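Local coordinates for protein glycoside Hydrolase (Bacteroides uniformis, PDB 5T9X) that probably cleaves glycosidic linkages of agarose or related red-algal galactans, as a family 16 glycoside hydrolase in the agarose pathway of a gut symbiont, at residues Ile122-Pro127 against Lys319-Lys324; Ile170-Met175 against Lys324-Phe329; Leu217-Phe222 against Asn280-Asn285. All coordinates share one frame; numbering follows the deposited sequence.

Contact 1. Residues Ile122-Pro127 against Lys319-Lys324; sequences IETSRP and KELMNK
Leu-321, in the turn at 319-322, drives its isobutyl fork between Thr-124 and Arg-126 and touches three of the residues opposite. CG sits beside the backbone N and anti to the carbonyl carbon (chi1 -60°), which turns both methyls onto 122-127. CD2 meets the methyl CG2 of Thr-124 at 3.7 Å. The other branch, CD1, reaches the chain of Arg-126, which runs across the leucine at about a right angle: CD1 lies 3.7 Å from Arg-126 CB and 3.9 Å from Arg-126 NH1. Arg-126 starts extended and then bends at chi3 (-62°), bringing its guanidinium round so that CD1 rests over one face, displaced toward the rim. The polar edge of that group is engaged by Pro-316 O, Gly-146 O and Thr-147 OG1, which fix its plane beside the methyl.

Three residues on, Lys-324 makes a looser approach. Its CD is 4.4 Å from Glu-123 OE1, while NZ stops 5.2 Å from the same oxygen: opposite charges near each other without a salt bridge, on the exposed side. No hydrogen bond joins the segments. Between 122-127 and 319-324 themselves the contact is therefore apolar packing on Leu-321, with at most a mild long-range attraction between Glu-123 and Lys-324; the bond from Arg-126 to Pro-316 O falls just before the second segment.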
loop_
_atom_site.group_PDB
_atom_site.type_symbol
_atom_site.label_atom_id
_atom_site.label_comp_id
_atom_site.label_asym_id
_atom_site.label_seq_id
_atom_site.Cartn_x
_atom_site.Cartn_y
_atom_site.Cartn_z
ATOM N N ILE A 122 10.169 6.734 -1.856
ATOM C CA ILE A 122 10.571 5.995 -0.680
ATOM C C ILE A 122 11.781 5.175 -1.039
ATOM O O ILE A 122 11.678 4.305 -1.871
ATOM C CB ILE A 122 9.447 5.078 -0.202
ATOM C CG1 ILE A 122 8.219 5.914 0.082
ATOM C CG2 ILE A 122 9.861 4.295 1.059
ATOM C CD1 ILE A 122 7.090 5.109 0.661
ATOM N N GLU A 123 12.921 5.447 -0.403
ATOM C CA GLU A 123 14.143 4.690 -0.690
ATOM C C GLU A 123 14.421 3.544 0.299
ATOM O O GLU A 123 13.830 3.462 1.359
ATOM C CB GLU A 123 15.373 5.616 -0.894
ATOM C CG GLU A 123 15.923 6.435 0.282
ATOM C CD GLU A 123 17.369 6.952 0.030
ATOM O OE1 GLU A 123 17.750 7.137 -1.161
ATOM O OE2 GLU A 123 18.140 7.158 1.012
ATOM N N THR A 124 15.327 2.662 -0.103
ATOM C CA THR A 124 15.812 1.575 0.716
ATOM C C THR A 124 17.344 1.544 0.738
ATOM O O THR A 124 17.970 1.630 -0.293
ATOM C CB THR A 124 15.282 0.266 0.160
ATOM O OG1 THR A 124 13.863 0.351 0.141
ATOM C CG2 THR A 124 15.687 -0.909 1.012
ATOM N N SER A 125 17.930 1.409 1.917
ATOM C CA SER A 125 19.366 1.300 2.059
ATOM C C SER A 125 19.668 0.364 3.192
ATOM O O SER A 125 18.770 -0.057 3.901
ATOM C CB SER A 125 19.993 2.670 2.322
ATOM O OG SER A 125 19.757 3.119 3.644
ATOM N N ARG A 126 20.944 0.057 3.356
ATOM C CA ARG A 126 21.431 -0.711 4.486
ATOM C C ARG A 126 22.860 -0.267 4.781
ATOM O O ARG A 126 23.782 -0.648 4.066
ATOM C CB ARG A 126 21.367 -2.222 4.189
ATOM C CG ARG A 126 21.815 -3.077 5.359
ATOM C CD ARG A 126 21.762 -4.558 5.073
ATOM N NE ARG A 126 20.411 -5.035 4.792
ATOM C CZ ARG A 126 20.048 -5.788 3.749
ATOM N NH1 ARG A 126 20.926 -6.215 2.858
ATOM N NH2 ARG A 126 18.770 -6.139 3.591
ATOM N N PRO A 127 23.059 0.528 5.838
ATOM C CA PRO A 127 24.418 0.905 6.242
ATOM C C PRO A 127 25.341 -0.286 6.588
ATOM O O PRO A 127 24.865 -1.410 6.783
ATOM C CB PRO A 127 24.191 1.740 7.501
ATOM C CG PRO A 127 22.770 2.133 7.473
ATOM C CD PRO A 127 22.052 1.039 6.777
ATOM N N LYS A 319 24.319 -6.055 -2.700
ATOM C CA LYS A 319 24.610 -5.811 -4.125
ATOM C C LYS A 319 23.386 -5.177 -4.810
ATOM O O LYS A 319 23.521 -4.117 -5.417
ATOM C CB LYS A 319 25.077 -7.095 -4.833
ATOM C CG LYS A 319 25.862 -6.869 -6.122
ATOM N N GLU A 320 22.199 -5.787 -4.660
ATOM C CA GLU A 320 20.930 -5.223 -5.194
ATOM C C GLU A 320 20.650 -3.782 -4.708
ATOM O O GLU A 320 20.154 -2.959 -5.466
ATOM C CB GLU A 320 19.726 -6.126 -4.853
ATOM C CG GLU A 320 19.648 -7.472 -5.598
ATOM C CD GLU A 320 18.660 -8.496 -4.986
ATOM O OE1 GLU A 320 18.230 -8.342 -3.821
ATOM O OE2 GLU A 320 18.303 -9.493 -5.665
ATOM N N LEU A 321 21.003 -3.479 -3.458
ATOM C CA LEU A 321 20.849 -2.118 -2.917
ATOM C C LEU A 321 21.865 -1.079 -3.417
ATOM O O LEU A 321 21.694 0.093 -3.134
ATOM C CB LEU A 321 20.887 -2.132 -1.394
ATOM C CG LEU A 321 19.822 -2.957 -0.693
ATOM C CD1 LEU A 321 20.161 -3.031 0.788
ATOM C CD2 LEU A 321 18.416 -2.415 -0.903
ATOM N N MET A 322 22.920 -1.491 -4.130
ATOM C CA MET A 322 23.822 -0.528 -4.823
ATOM C C MET A 322 23.073 0.356 -5.850
ATOM O O MET A 322 23.449 1.492 -6.082
ATOM C CB MET A 322 25.009 -1.242 -5.534
ATOM C CG MET A 322 26.052 -1.933 -4.643
ATOM S SD MET A 322 26.603 -0.978 -3.198
ATOM C CE MET A 322 27.605 0.358 -3.895
ATOM N N ASN A 323 22.034 -0.195 -6.466
ATOM C CA ASN A 323 21.181 0.517 -7.411
ATOM C C ASN A 323 19.964 1.123 -6.691
ATOM O O ASN A 323 18.989 0.419 -6.418
ATOM C CB ASN A 323 20.719 -0.472 -8.493
ATOM C CG ASN A 323 19.951 0.199 -9.597
ATOM O OD1 ASN A 323 19.284 1.220 -9.398
ATOM N ND2 ASN A 323 20.042 -0.364 -10.776
ATOM N N LYS A 324 20.011 2.423 -6.425
ATOM C CA LYS A 324 19.008 3.077 -5.593
ATOM C C LYS A 324 17.661 3.298 -6.298
ATOM O O LYS A 324 16.614 3.290 -5.632
ATOM C CB LYS A 324 19.552 4.391 -5.035
ATOM C CG LYS A 324 20.799 4.196 -4.180
ATOM C CD LYS A 324 21.143 5.448 -3.387
ATOM C CE LYS A 324 22.573 5.382 -2.851
ATOM N NZ LYS A 324 22.838 6.373 -1.761
#

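Contact 2. Residues Ile170-Met175 against Lys324-Phe329; sequences IANSTM and KDNNTF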
loop_
_atom_site.group_PDB
_atom_site.type_symbol
_atom_site.label_atom_id
_atom_site.label_comp_id
_atom_site.label_asym_id
_atom_site.label_seq_id
_atom_site.Cartn_x
_atom_site.Cartn_y
_atom_site.Cartn_z
ATOM N N ILE A 170 5.772 0.416 -8.950
ATOM C CA ILE A 170 6.219 -0.549 -7.971
ATOM C C ILE A 170 7.735 -0.733 -8.068
ATOM O O ILE A 170 8.295 -0.818 -9.164
ATOM C CB ILE A 170 5.481 -1.871 -8.189
ATOM C CG1 ILE A 170 4.025 -1.717 -7.730
ATOM C CG2 ILE A 170 6.157 -3.017 -7.461
ATOM C CD1 ILE A 170 3.080 -2.672 -8.414
ATOM N N ALA A 171 8.396 -0.797 -6.919
ATOM C CA ALA A 171 9.843 -0.868 -6.915
ATOM C C ALA A 171 10.335 -2.170 -7.538
ATOM O O ALA A 171 9.753 -3.216 -7.313
ATOM C CB ALA A 171 10.382 -0.726 -5.502
ATOM N N ASN A 172 11.420 -2.081 -8.309
ATOM C CA ASN A 172 12.093 -3.254 -8.877
ATOM C C ASN A 172 13.012 -3.870 -7.806
ATOM O O ASN A 172 14.228 -3.808 -7.896
ATOM C CB ASN A 172 12.858 -2.860 -10.136
ATOM C CG ASN A 172 13.494 -4.051 -10.871
ATOM O OD1 ASN A 172 13.296 -5.227 -10.562
ATOM N ND2 ASN A 172 14.284 -3.723 -11.851
ATOM N N SER A 173 12.378 -4.507 -6.830
ATOM C CA SER A 173 12.976 -4.860 -5.559
ATOM C C SER A 173 12.266 -6.066 -4.957
ATOM O O SER A 173 11.077 -6.311 -5.211
ATOM C CB SER A 173 12.821 -3.678 -4.620
ATOM O OG SER A 173 13.604 -3.865 -3.457
ATOM N N THR A 174 12.976 -6.839 -4.151
ATOM C CA THR A 174 12.286 -7.878 -3.373
ATOM C C THR A 174 11.478 -7.277 -2.197
ATOM O O THR A 174 10.644 -7.939 -1.610
ATOM C CB THR A 174 13.271 -8.943 -2.876
ATOM O OG1 THR A 174 14.297 -8.327 -2.089
ATOM C CG2 THR A 174 13.889 -9.663 -4.049
ATOM N N MET A 175 11.746 -6.028 -1.857
ATOM C CA MET A 175 10.911 -5.275 -0.918
ATOM C C MET A 175 9.471 -5.188 -1.406
ATOM O O MET A 175 9.222 -5.085 -2.604
ATOM C CB MET A 175 11.422 -3.839 -0.797
ATOM C CG MET A 175 12.852 -3.664 -0.282
ATOM S SD MET A 175 12.947 -4.022 1.477
ATOM C CE MET A 175 12.245 -2.518 2.154
ATOM N N LYS A 324 20.011 2.423 -6.425
ATOM C CA LYS A 324 19.008 3.077 -5.593
ATOM C C LYS A 324 17.661 3.298 -6.298
ATOM O O LYS A 324 16.614 3.290 -5.632
ATOM C CB LYS A 324 19.552 4.391 -5.035
ATOM C CG LYS A 324 20.799 4.196 -4.180
ATOM C CD LYS A 324 21.143 5.448 -3.387
ATOM C CE LYS A 324 22.573 5.382 -2.851
ATOM N NZ LYS A 324 22.838 6.373 -1.761
ATOM N N ASP A 325 17.679 3.474 -7.627
ATOM C CA ASP A 325 16.443 3.582 -8.406
ATOM C C ASP A 325 15.603 2.285 -8.343
ATOM O O ASP A 325 14.386 2.333 -8.157
ATOM C CB ASP A 325 16.727 4.009 -9.854
ATOM C CG ASP A 325 17.270 5.473 -9.969
ATOM O OD1 ASP A 325 17.153 6.300 -9.021
ATOM O OD2 ASP A 325 17.826 5.797 -11.042
ATOM N N ASN A 326 16.246 1.132 -8.455
ATOM C CA ASN A 326 15.550 -0.148 -8.274
ATOM C C ASN A 326 14.847 -0.331 -6.918
ATOM O O ASN A 326 13.858 -1.078 -6.845
ATOM C CB ASN A 326 16.512 -1.324 -8.447
ATOM C CG ASN A 326 16.774 -1.667 -9.892
ATOM O OD1 ASN A 326 16.179 -1.113 -10.813
ATOM N ND2 ASN A 326 17.675 -2.607 -10.096
ATOM N N ASN A 327 15.361 0.305 -5.857
ATOM C CA ASN A 327 14.802 0.115 -4.525
ATOM C C ASN A 327 14.114 1.363 -4.026
ATOM O O ASN A 327 14.013 1.580 -2.830
ATOM C CB ASN A 327 15.885 -0.377 -3.570
ATOM C CG ASN A 327 16.484 -1.700 -4.017
ATOM O OD1 ASN A 327 15.873 -2.753 -3.873
ATOM N ND2 ASN A 327 17.665 -1.647 -4.578
ATOM N N THR A 328 13.615 2.161 -4.969
ATOM C CA THR A 328 12.838 3.345 -4.685
ATOM C C THR A 328 11.410 3.105 -5.200
ATOM O O THR A 328 11.213 2.823 -6.372
ATOM C CB THR A 328 13.501 4.570 -5.344
ATOM O OG1 THR A 328 14.753 4.838 -4.697
ATOM C CG2 THR A 328 12.643 5.797 -5.219
ATOM N N PHE A 329 10.425 3.190 -4.310
ATOM C CA PHE A 329 8.994 3.180 -4.678
ATOM C C PHE A 329 8.574 4.620 -4.961
ATOM O O PHE A 329 8.934 5.525 -4.185
ATOM C CB PHE A 329 8.193 2.587 -3.509
ATOM C CG PHE A 329 6.728 2.405 -3.761
ATOM C CD1 PHE A 329 6.230 2.105 -5.005
ATOM C CD2 PHE A 329 5.842 2.465 -2.691
ATOM C CE1 PHE A 329 4.871 1.928 -5.208
ATOM C CE2 PHE A 329 4.481 2.276 -2.867
ATOM C CZ PHE A 329 3.989 2.010 -4.132
HETATM O O HOH W 1 12.181 0.705 -8.989
HETATM O O HOH W 2 16.032 -6.208 -4.167
#
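Two backbone acceptors, Asn-172 O and Asn-326 O, come within 2.9 Å of each other with no hydrogen bond between them, their C=O groups lying side by side and roughly antiparallel. The close oxygens probably repel somewhat, partly offset by the antiparallel dipoles. The N-H of Asn-172, badly angled for Asn-326 O, is given to water 1, which also lies within bonding distance of Asp-325 O and may bridge to it.

Chief among the bonds around them is Ser-173 OG, which donates to Asn-327 OD1 at 2.6 Å, lying in the carbonyl plane with a C=O...donor angle of 146°. The hydroxyl is placed by its first torsion, OG anti to the backbone N (chi1 -169°), and also accepts from Met-175 N at 3.3 Å, closing an ST turn. Asn-327 is gripped at its other end too, ND2 donating to Glu-320 O and Asn-323 O, so the rotation of its amide is fixed. Asn-172 and Asn-326 run side by side with their amide planes 57° apart. The type I turn Asp-325 to Thr-328 is closed by Thr-328 N to Asp-325 O; just before it, Lys-324 O accepts from Thr-328 OG1 (2.6 Å) and Asn-327 N on opposite faces.

Deeper in, Ala-171 CB sits 3.7 Å from both Asn-326 O and Thr-328 O, and Phe-329 CE1 lies 3.9 Å from Ile-170 CA, the ring packing on toward Met-303 and Val-179. The close oxygens are probably tolerated because the Ser-173 to Asn-327 bond, apolar packing and a water that may bridge fix the two loops around them.

Contact 3. Residues Leu217-Phe222 against Asn280-Asn285; sequences LSHHVF and NIIDPN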
loop_
_atom_site.group_PDB
_atom_site.type_symbol
_atom_site.label_atom_id
_atom_site.label_comp_id
_atom_site.label_asym_id
_atom_site.label_seq_id
_atom_site.Cartn_x
_atom_site.Cartn_y
_atom_site.Cartn_z
ATOM N N LEU A 217 -4.460 -7.707 -3.925
ATOM C CA LEU A 217 -5.622 -6.897 -3.633
ATOM C C LEU A 217 -6.363 -7.573 -2.478
ATOM O O LEU A 217 -6.977 -8.628 -2.649
ATOM C CB LEU A 217 -6.530 -6.858 -4.840
ATOM C CG LEU A 217 -5.889 -6.428 -6.146
ATOM C CD1 LEU A 217 -6.845 -6.699 -7.286
ATOM C CD2 LEU A 217 -5.504 -4.947 -6.129
ATOM N N SER A 218 -6.315 -6.970 -1.306
ATOM C CA SER A 218 -6.793 -7.629 -0.122
ATOM C C SER A 218 -7.291 -6.663 0.938
ATOM O O SER A 218 -7.297 -5.459 0.754
ATOM C CB SER A 218 -5.657 -8.478 0.462
ATOM O OG SER A 218 -6.187 -9.577 1.195
ATOM N N HIS A 219 -7.742 -7.239 2.036
ATOM C CA HIS A 219 -8.071 -6.498 3.238
ATOM C C HIS A 219 -7.871 -7.451 4.410
ATOM O O HIS A 219 -7.805 -8.666 4.193
ATOM C CB HIS A 219 -9.521 -5.973 3.155
ATOM C CG HIS A 219 -10.558 -7.003 3.418
ATOM N ND1 HIS A 219 -11.062 -7.813 2.433
ATOM C CD2 HIS A 219 -11.216 -7.335 4.552
ATOM C CE1 HIS A 219 -11.981 -8.613 2.950
ATOM N NE2 HIS A 219 -12.092 -8.341 4.236
ATOM N N HIS A 220 -7.756 -6.915 5.617
ATOM C CA HIS A 220 -7.633 -7.744 6.795
ATOM C C HIS A 220 -8.616 -7.269 7.857
ATOM O O HIS A 220 -8.927 -6.076 7.941
ATOM C CB HIS A 220 -6.224 -7.696 7.393
ATOM C CG HIS A 220 -5.143 -8.169 6.472
ATOM N ND1 HIS A 220 -4.514 -9.389 6.617
ATOM C CD2 HIS A 220 -4.562 -7.577 5.401
ATOM C CE1 HIS A 220 -3.607 -9.535 5.669
ATOM N NE2 HIS A 220 -3.620 -8.451 4.911
ATOM N N VAL A 221 -9.070 -8.216 8.676
ATOM C CA VAL A 221 -9.746 -7.933 9.917
ATOM C C VAL A 221 -8.978 -8.685 11.013
ATOM O O VAL A 221 -8.581 -9.812 10.797
ATOM C CB VAL A 221 -11.202 -8.383 9.833
ATOM C CG1 VAL A 221 -11.896 -8.089 11.134
ATOM C CG2 VAL A 221 -11.914 -7.597 8.766
ATOM N N PHE A 222 -8.774 -8.056 12.167
ATOM C CA PHE A 222 -7.964 -8.614 13.248
ATOM C C PHE A 222 -8.674 -8.596 14.573
ATOM O O PHE A 222 -9.469 -7.699 14.847
ATOM C CB PHE A 222 -6.676 -7.821 13.504
ATOM C CG PHE A 222 -5.815 -7.593 12.293
ATOM C CD1 PHE A 222 -4.830 -8.494 11.946
ATOM C CD2 PHE A 222 -5.921 -6.417 11.554
ATOM C CE1 PHE A 222 -4.001 -8.265 10.854
ATOM C CE2 PHE A 222 -5.100 -6.187 10.463
ATOM C CZ PHE A 222 -4.137 -7.121 10.107
ATOM N N ASN A 280 -19.556 -13.374 3.973
ATOM C CA ASN A 280 -18.776 -14.583 3.802
ATOM C C ASN A 280 -17.328 -14.349 3.339
ATOM O O ASN A 280 -16.437 -15.155 3.631
ATOM C CB ASN A 280 -19.483 -15.542 2.850
ATOM C CG ASN A 280 -18.963 -16.963 2.979
ATOM O OD1 ASN A 280 -18.481 -17.549 2.008
ATOM N ND2 ASN A 280 -19.048 -17.519 4.183
ATOM N N ILE A 281 -17.086 -13.258 2.634
ATOM C CA ILE A 281 -15.737 -12.942 2.193
ATOM C C ILE A 281 -15.135 -11.735 2.932
ATOM O O ILE A 281 -13.896 -11.629 3.034
ATOM C CB ILE A 281 -15.675 -12.825 0.652
ATOM C CG1 ILE A 281 -14.213 -12.731 0.181
ATOM C CG2 ILE A 281 -16.488 -11.645 0.162
ATOM C CD1 ILE A 281 -14.004 -12.995 -1.292
ATOM N N ILE A 282 -15.976 -10.841 3.457
ATOM C CA ILE A 282 -15.476 -9.726 4.249
ATOM C C ILE A 282 -15.012 -10.134 5.662
ATOM O O ILE A 282 -13.959 -9.705 6.130
ATOM C CB ILE A 282 -16.550 -8.620 4.375
ATOM C CG1 ILE A 282 -16.829 -8.008 3.004
ATOM C CG2 ILE A 282 -16.119 -7.510 5.359
ATOM C CD1 ILE A 282 -15.759 -7.085 2.461
ATOM N N ASP A 283 -15.847 -10.876 6.363
ATOM C CA ASP A 283 -15.615 -11.179 7.781
ATOM C C ASP A 283 -16.350 -12.467 8.169
ATOM O O ASP A 283 -17.260 -12.429 9.009
ATOM C CB ASP A 283 -16.078 -10.007 8.676
ATOM C CG ASP A 283 -15.791 -10.246 10.168
ATOM O OD1 ASP A 283 -14.822 -10.998 10.457
ATOM O OD2 ASP A 283 -16.538 -9.701 11.052
ATOM N N PRO A 284 -15.982 -13.601 7.545
ATOM C CA PRO A 284 -16.727 -14.854 7.802
ATOM C C PRO A 284 -16.583 -15.429 9.228
ATOM O O PRO A 284 -17.458 -16.169 9.660
ATOM C CB PRO A 284 -16.177 -15.831 6.744
ATOM C CG PRO A 284 -14.810 -15.290 6.414
ATOM C CD PRO A 284 -14.916 -13.784 6.541
ATOM N N ASN A 285 -15.508 -15.074 9.923
ATOM C CA ASN A 285 -15.242 -15.504 11.295
ATOM C C ASN A 285 -15.783 -14.545 12.343
ATOM O O ASN A 285 -15.538 -14.760 13.524
ATOM C CB ASN A 285 -13.731 -15.645 11.525
ATOM C CG ASN A 285 -13.100 -16.647 10.588
ATOM O OD1 ASN A 285 -13.541 -17.772 10.543
ATOM N ND2 ASN A 285 -12.078 -16.241 9.827
#
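His-219 reaches from strand 215-224 to the last carbonyls of the short helix 279-282, and the close fit lies at the tip of its imidazole. NE2 donates to Ile-282 O at 3.0 Å with an N-H...O angle of 179°; the oxygen lies in the ring plane, and the hydrogen meets it in the carbonyl plane on a lone pair. Beside this bond, CE1 stands 3.6 Å from Ile-281 O at the ring edge, and 4.1 Å from Ile-282 CD1. The ring is projected by an uncommon first torsion, CG lying between the backbone N and the carbonyl carbon (chi1 77°). With an alanine here, Ile-282 O would probably lose its imidazole donor and a gap would open between strand and helix end.

Packing slackens past the helix. Val-221, the next residue on the same face of the strand, brings CG2 to 3.9 Å from Ile-282 O, while its CG1 only grazes Asp-283 OD1 at 4.2 Å, the two side chains crossing at about a right angle. That carboxylate is occupied with its own loop, accepting from Thr-288 OG1 through OD2 and from Phe-287 N through OD1. Beyond it Asn-285 lies at the surface, as does Asn-280 at the far side of the helix.

The intervening His-220 points the other way, toward Glu-189 and Asp-191 on strand 188-195, whose acidic sequence matches the catalytic motif of GH16 relatives. Strand alternation thus gives one histidine to each face: the contact ties the back of the mixed sheet to the helix following strand 271-277 of the opposing antiparallel sheet, as expected in the beta-jelly-roll sandwich of family 16.

How the contacts relate
Contacts 1 and 2 are neighbours, their centres 8 Å apart. They share Lys-324, and the backbones touch where Ile-122 N lies 2.9 Å from Phe-329 O, a probable hydrogen bond pairing strands 119-122 and 329-341. Their segments alternate along the chain. The loop 319-328 is held by 122-127 on one flank and by 170-175 on another. Contact 3 is nested inside both loops and lies across the chain's centre, 34 Å from contact 1 and 29 Å from contact 2 between centres. The sodium ion, bound by Glu-51, Asp-75, Asn-77, Gly-118 and Asp-332, is about 13 Å from the Phe-329 side chain; strand 329-341 connects this site with contact 2.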